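Local coordinates for enoyl-acyl carrier protein reductase (Uncultured bacterium, PDB 6KIA) that probably reduces the enoyl double bond of acyl carrier protein-linked substrates in fatty acid synthesis, and binds NADH in a Rossmann-type fold, at residues 245-257 with 302-316. Sequence-based numbering, arbitrary orientation.
Sequences EILIDDKYQWQTY and VELSLFPLLKALKKE
Leu247 and Tyr252, from the two strands of a beta hairpin closed by a type I' turn at 248-251, rest together on helix 309-315. CD1 of Leu247 lies against the backbone between Lys311 and Ala312, 3.5 Å from Ala312 N. Its other branch, CD2, sits over the centre of the Tyr252 ring and also meets CD of Lys315 at 3.8 Å, while the methyl of Ala312 approaches that ring at its edge. Farther along, CD1 of Ile246 packs on CG of Pro308, and CD1 of Tyr257 lies 3.5 Å from CA of Val302.

Among the polar links, Tyr252 OH donates to the anti lone pair of Glu316 OE2 at 2.6 Å, with ring and carboxylate planes 42° apart. Ser305 OG donates to Gln255 OE1 at 2.7 Å, in the carbonyl plane; the chain of Gln255 is bent at chi2 (79°), and its NE2 bonds to Thr244 O and Glu290 OE2, so both ends of the amide are held. A weak salt bridge joins Lys315 NZ to Asp250 OD1, and a water accepts from Leu247 N and donates weakly to Pro308 O.

The side chain of Val302 lies about 5 Å from the bound NADH. Strand 245-248 crosses helix 309-315 at 83°; helix 426-436 touches both hairpin and helix, and helices 339-351 and 394-413 pack against 302-316.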
loop_
_atom_site.group_PDB
_atom_site.type_symbol
_atom_site.label_atom_id
_atom_site.label_comp_id
_atom_site.label_asym_id
_atom_site.label_seq_id
_atom_site.Cartn_x
_atom_site.Cartn_y
_atom_site.Cartn_z
ATOM N N GLU A 245 -6.388 -7.734 11.380
ATOM C CA GLU A 245 -6.659 -8.322 12.694
ATOM C C GLU A 245 -5.476 -8.125 13.612
ATOM O O GLU A 245 -4.315 -8.496 13.298
ATOM C CB GLU A 245 -6.975 -9.816 12.591
ATOM C CG GLU A 245 -8.206 -10.136 11.775
ATOM C CD GLU A 245 -8.500 -11.625 11.700
ATOM O OE1 GLU A 245 -7.627 -12.368 11.228
ATOM O OE2 GLU A 245 -9.600 -12.054 12.106
ATOM N N ILE A 246 -5.761 -7.544 14.766
ATOM C CA ILE A 246 -4.733 -7.298 15.753
ATOM C C ILE A 246 -5.241 -7.776 17.113
ATOM O O ILE A 246 -6.444 -7.922 17.283
ATOM C CB ILE A 246 -4.358 -5.804 15.803
ATOM C CG1 ILE A 246 -5.459 -4.962 16.491
ATOM C CG2 ILE A 246 -4.000 -5.272 14.402
ATOM C CD1 ILE A 246 -5.145 -3.458 16.539
ATOM N N LEU A 247 -4.338 -7.979 18.070
ATOM C CA LEU A 247 -4.723 -8.441 19.405
ATOM C C LEU A 247 -5.515 -7.389 20.189
ATOM O O LEU A 247 -4.981 -6.355 20.578
ATOM C CB LEU A 247 -3.483 -8.814 20.201
ATOM C CG LEU A 247 -2.996 -10.200 19.789
ATOM C CD1 LEU A 247 -1.647 -10.529 20.417
ATOM C CD2 LEU A 247 -4.009 -11.254 20.196
ATOM N N ILE A 248 -6.790 -7.691 20.405
ATOM C CA ILE A 248 -7.694 -6.912 21.263
ATOM C C ILE A 248 -8.293 -7.932 22.241
ATOM O O ILE A 248 -8.872 -8.949 21.820
ATOM C CB ILE A 248 -8.785 -6.181 20.432
ATOM C CG1 ILE A 248 -8.116 -5.166 19.492
ATOM C CG2 ILE A 248 -9.780 -5.459 21.362
ATOM C CD1 ILE A 248 -9.027 -4.523 18.440
ATOM N N ASP A 249 -8.066 -7.711 23.537
ATOM C CA ASP A 249 -8.555 -8.622 24.567
ATOM C C ASP A 249 -8.025 -10.049 24.325
ATOM O O ASP A 249 -8.769 -11.025 24.417
ATOM C CB ASP A 249 -10.089 -8.593 24.588
ATOM C CG ASP A 249 -10.675 -9.092 25.894
ATOM O OD1 ASP A 249 -9.952 -9.100 26.916
ATOM O OD2 ASP A 249 -11.872 -9.457 25.897
ATOM N N ASP A 250 -6.735 -10.143 24.003
ATOM C CA ASP A 250 -6.046 -11.416 23.743
ATOM C C ASP A 250 -6.695 -12.261 22.638
ATOM O O ASP A 250 -6.530 -13.477 22.600
ATOM C CB ASP A 250 -5.928 -12.238 25.036
ATOM C CG ASP A 250 -4.798 -13.262 24.975
ATOM O OD1 ASP A 250 -3.740 -12.961 24.378
ATOM O OD2 ASP A 250 -4.970 -14.371 25.528
ATOM N N LYS A 251 -7.395 -11.604 21.721
ATOM C CA LYS A 251 -7.969 -12.286 20.556
ATOM C C LYS A 251 -7.616 -11.491 19.307
ATOM O O LYS A 251 -7.573 -10.275 19.358
ATOM C CB LYS A 251 -9.491 -12.409 20.658
ATOM C CG LYS A 251 -10.009 -13.276 21.776
ATOM C CD LYS A 251 -11.531 -13.243 21.773
ATOM C CE LYS A 251 -12.043 -11.810 21.780
ATOM N NZ LYS A 251 -13.506 -11.733 21.534
ATOM N N TYR A 252 -7.331 -12.157 18.191
ATOM C CA TYR A 252 -7.101 -11.392 16.972
ATOM C C TYR A 252 -8.434 -10.921 16.398
ATOM O O TYR A 252 -9.272 -11.738 16.009
ATOM C CB TYR A 252 -6.319 -12.219 15.952
ATOM C CG TYR A 252 -4.901 -12.498 16.377
ATOM C CD1 TYR A 252 -3.906 -11.531 16.233
ATOM C CD2 TYR A 252 -4.548 -13.728 16.917
ATOM C CE1 TYR A 252 -2.608 -11.789 16.601
ATOM C CE2 TYR A 252 -3.259 -13.994 17.278
ATOM C CZ TYR A 252 -2.290 -13.025 17.140
ATOM O OH TYR A 252 -0.999 -13.300 17.527
ATOM N N GLN A 253 -8.628 -9.602 16.367
ATOM C CA GLN A 253 -9.879 -8.992 15.911
ATOM C C GLN A 253 -9.632 -7.968 14.816
ATOM O O GLN A 253 -8.697 -7.154 14.911
ATOM C CB GLN A 253 -10.626 -8.325 17.073
ATOM C CG GLN A 253 -10.733 -9.222 18.308
ATOM C CD GLN A 253 -11.830 -8.764 19.269
ATOM O OE1 GLN A 253 -12.951 -8.463 18.853
ATOM N NE2 GLN A 253 -11.499 -8.679 20.549
ATOM N N TRP A 254 -10.474 -8.018 13.788
ATOM C CA TRP A 254 -10.373 -7.088 12.681
ATOM C C TRP A 254 -10.641 -5.677 13.152
ATOM O O TRP A 254 -11.579 -5.425 13.920
ATOM C CB TRP A 254 -11.350 -7.443 11.565
ATOM C CG TRP A 254 -11.248 -6.525 10.393
ATOM C CD1 TRP A 254 -10.411 -6.665 9.329
ATOM C CD2 TRP A 254 -12.007 -5.326 10.154
ATOM N NE1 TRP A 254 -10.596 -5.635 8.440
ATOM C CE2 TRP A 254 -11.564 -4.795 8.921
ATOM C CE3 TRP A 254 -13.008 -4.646 10.865
ATOM C CZ2 TRP A 254 -12.081 -3.622 8.378
ATOM C CZ3 TRP A 254 -13.540 -3.481 10.308
ATOM C CH2 TRP A 254 -13.073 -2.984 9.084
ATOM N N GLN A 255 -9.795 -4.759 12.701
ATOM C CA GLN A 255 -10.031 -3.354 12.935
ATOM C C GLN A 255 -9.432 -2.608 11.753
ATOM O O GLN A 255 -8.928 -3.237 10.811
ATOM C CB GLN A 255 -9.428 -2.913 14.274
ATOM C CG GLN A 255 -7.964 -3.299 14.476
ATOM C CD GLN A 255 -7.010 -2.371 13.731
ATOM O OE1 GLN A 255 -6.841 -1.201 14.095
ATOM N NE2 GLN A 255 -6.404 -2.888 12.661
ATOM N N THR A 256 -9.484 -1.289 11.790
ATOM C CA THR A 256 -9.019 -0.466 10.664
ATOM C C THR A 256 -8.647 0.931 11.133
ATOM O O THR A 256 -9.134 1.387 12.160
ATOM C CB THR A 256 -10.096 -0.345 9.568
ATOM O OG1 THR A 256 -9.565 0.349 8.427
ATOM C CG2 THR A 256 -11.324 0.437 10.098
ATOM N N TYR A 257 -7.821 1.615 10.344
ATOM C CA TYR A 257 -7.708 3.064 10.406
ATOM C C TYR A 257 -8.940 3.666 9.732
ATOM O O TYR A 257 -9.359 3.195 8.674
ATOM C CB TYR A 257 -6.435 3.538 9.685
ATOM C CG TYR A 257 -6.432 5.031 9.407
ATOM C CD1 TYR A 257 -6.003 5.930 10.375
ATOM C CD2 TYR A 257 -6.864 5.531 8.177
ATOM C CE1 TYR A 257 -6.006 7.306 10.138
ATOM C CE2 TYR A 257 -6.873 6.888 7.934
ATOM C CZ TYR A 257 -6.440 7.779 8.911
ATOM O OH TYR A 257 -6.458 9.135 8.633
ATOM N N VAL A 302 -2.834 6.073 11.978
ATOM C CA VAL A 302 -2.786 4.770 11.321
ATOM C C VAL A 302 -1.871 3.814 12.109
ATOM O O VAL A 302 -2.148 2.600 12.248
ATOM C CB VAL A 302 -2.332 4.905 9.829
ATOM C CG1 VAL A 302 -0.859 5.309 9.702
ATOM C CG2 VAL A 302 -2.635 3.599 9.037
ATOM N N GLU A 303 -0.812 4.383 12.666
ATOM C CA GLU A 303 0.208 3.594 13.345
ATOM C C GLU A 303 -0.284 3.038 14.697
ATOM O O GLU A 303 0.333 2.127 15.267
ATOM C CB GLU A 303 1.471 4.451 13.553
ATOM C CG GLU A 303 1.386 5.390 14.765
ATOM C CD GLU A 303 0.529 6.625 14.579
ATOM O OE1 GLU A 303 0.064 6.909 13.453
ATOM O OE2 GLU A 303 0.255 7.279 15.616
ATOM N N LEU A 304 -1.392 3.575 15.220
ATOM C CA LEU A 304 -1.935 3.064 16.467
ATOM C C LEU A 304 -2.271 1.599 16.322
ATOM O O LEU A 304 -2.179 0.836 17.312
ATOM C CB LEU A 304 -3.186 3.853 16.888
ATOM C CG LEU A 304 -2.928 5.320 17.202
ATOM C CD1 LEU A 304 -4.248 5.944 17.603
ATOM C CD2 LEU A 304 -1.903 5.483 18.334
ATOM N N SER A 305 -2.607 1.194 15.092
ATOM C CA SER A 305 -2.979 -0.204 14.863
ATOM C C SER A 305 -1.796 -1.162 14.970
ATOM O O SER A 305 -1.985 -2.347 15.192
ATOM C CB SER A 305 -3.631 -0.358 13.492
ATOM O OG SER A 305 -4.839 0.400 13.415
ATOM N N LEU A 306 -0.586 -0.633 14.866
ATOM C CA LEU A 306 0.604 -1.467 14.729
ATOM C C LEU A 306 1.203 -1.924 16.069
ATOM O O LEU A 306 1.763 -3.019 16.159
ATOM C CB LEU A 306 1.652 -0.700 13.908
ATOM C CG LEU A 306 3.020 -1.331 13.645
ATOM C CD1 LEU A 306 2.883 -2.629 12.845
ATOM C CD2 LEU A 306 3.848 -0.304 12.879
ATOM N N PHE A 307 1.066 -1.114 17.118
ATOM C CA PHE A 307 1.719 -1.456 18.400
ATOM C C PHE A 307 1.412 -2.854 18.967
ATOM O O PHE A 307 2.323 -3.518 19.495
ATOM C CB PHE A 307 1.383 -0.391 19.449
ATOM C CG PHE A 307 1.908 0.972 19.109
ATOM C CD1 PHE A 307 3.265 1.246 19.185
ATOM C CD2 PHE A 307 1.044 1.982 18.721
ATOM C CE1 PHE A 307 3.758 2.518 18.868
ATOM C CE2 PHE A 307 1.517 3.260 18.420
ATOM C CZ PHE A 307 2.864 3.538 18.495
ATOM N N PRO A 308 0.148 -3.325 18.853
ATOM C CA PRO A 308 -0.120 -4.662 19.395
ATOM C C PRO A 308 0.625 -5.800 18.682
ATOM O O PRO A 308 0.568 -6.931 19.169
ATOM C CB PRO A 308 -1.645 -4.807 19.225
ATOM C CG PRO A 308 -2.153 -3.399 19.199
ATOM C CD PRO A 308 -1.107 -2.630 18.469
ATOM N N LEU A 309 1.318 -5.521 17.578
ATOM C CA LEU A 309 2.201 -6.547 16.986
ATOM C C LEU A 309 3.194 -7.040 18.036
ATOM O O LEU A 309 3.586 -8.212 18.035
ATOM C CB LEU A 309 2.930 -5.996 15.742
ATOM C CG LEU A 309 3.883 -6.978 15.055
ATOM C CD1 LEU A 309 3.077 -8.136 14.428
ATOM C CD2 LEU A 309 4.759 -6.281 13.990
ATOM N N LEU A 310 3.585 -6.155 18.960
ATOM C CA LEU A 310 4.485 -6.577 20.049
ATOM C C LEU A 310 3.905 -7.755 20.851
ATOM O O LEU A 310 4.603 -8.735 21.172
ATOM C CB LEU A 310 4.797 -5.407 20.978
ATOM C CG LEU A 310 5.836 -4.417 20.452
ATOM C CD1 LEU A 310 5.796 -3.086 21.182
ATOM C CD2 LEU A 310 7.235 -5.029 20.500
ATOM N N LYS A 311 2.614 -7.671 21.151
ATOM C CA LYS A 311 1.974 -8.721 21.924
ATOM C C LYS A 311 1.873 -9.990 21.088
ATOM O O LYS A 311 2.067 -11.099 21.595
ATOM C CB LYS A 311 0.594 -8.246 22.392
ATOM C CG LYS A 311 0.675 -7.153 23.426
ATOM C CD LYS A 311 -0.696 -6.799 23.961
ATOM C CE LYS A 311 -0.604 -5.791 25.086
ATOM N NZ LYS A 311 0.133 -6.360 26.256
ATOM N N ALA A 312 1.705 -9.814 19.777
ATOM C CA ALA A 312 1.630 -10.956 18.868
ATOM C C ALA A 312 2.969 -11.655 18.820
ATOM O O ALA A 312 3.027 -12.904 18.767
ATOM C CB ALA A 312 1.182 -10.490 17.471
ATOM N N LEU A 313 4.050 -10.877 18.894
ATOM C CA LEU A 313 5.366 -11.503 18.817
ATOM C C LEU A 313 5.526 -12.438 20.006
ATOM O O LEU A 313 6.139 -13.503 19.887
ATOM C CB LEU A 313 6.498 -10.484 18.804
ATOM C CG LEU A 313 6.632 -9.647 17.539
ATOM C CD1 LEU A 313 7.817 -8.706 17.637
ATOM C CD2 LEU A 313 6.704 -10.514 16.282
ATOM N N LYS A 314 4.953 -12.060 21.148
ATOM C CA LYS A 314 5.082 -12.906 22.328
ATOM C C LYS A 314 4.137 -14.080 22.228
ATOM O O LYS A 314 4.490 -15.216 22.581
ATOM C CB LYS A 314 4.781 -12.091 23.605
ATOM C CG LYS A 314 5.890 -11.152 24.010
ATOM C CD LYS A 314 5.799 -10.838 25.500
ATOM C CE LYS A 314 7.129 -10.383 26.065
ATOM N NZ LYS A 314 6.908 -9.607 27.317
ATOM N N LYS A 315 2.956 -13.829 21.688
ATOM C CA LYS A 315 1.902 -14.828 21.690
ATOM C C LYS A 315 2.220 -15.990 20.745
ATOM O O LYS A 315 1.924 -17.160 21.031
ATOM C CB LYS A 315 0.589 -14.171 21.280
ATOM C CG LYS A 315 -0.611 -15.084 21.244
ATOM C CD LYS A 315 -1.858 -14.297 20.842
ATOM C CE LYS A 315 -3.101 -15.166 20.843
ATOM N NZ LYS A 315 -3.462 -15.553 22.239
ATOM N N GLU A 316 2.870 -15.672 19.633
ATOM C CA GLU A 316 3.085 -16.674 18.603
ATOM C C GLU A 316 4.396 -17.425 18.782
ATOM O O GLU A 316 5.244 -17.446 17.894
ATOM C CB GLU A 316 3.011 -15.999 17.231
ATOM C CG GLU A 316 1.660 -15.375 16.985
ATOM C CD GLU A 316 0.499 -16.353 17.077
ATOM O OE1 GLU A 316 0.672 -17.548 16.748
ATOM O OE2 GLU A 316 -0.607 -15.919 17.470
HETATM O O HOH W 1 -1.543 -7.956 17.371
#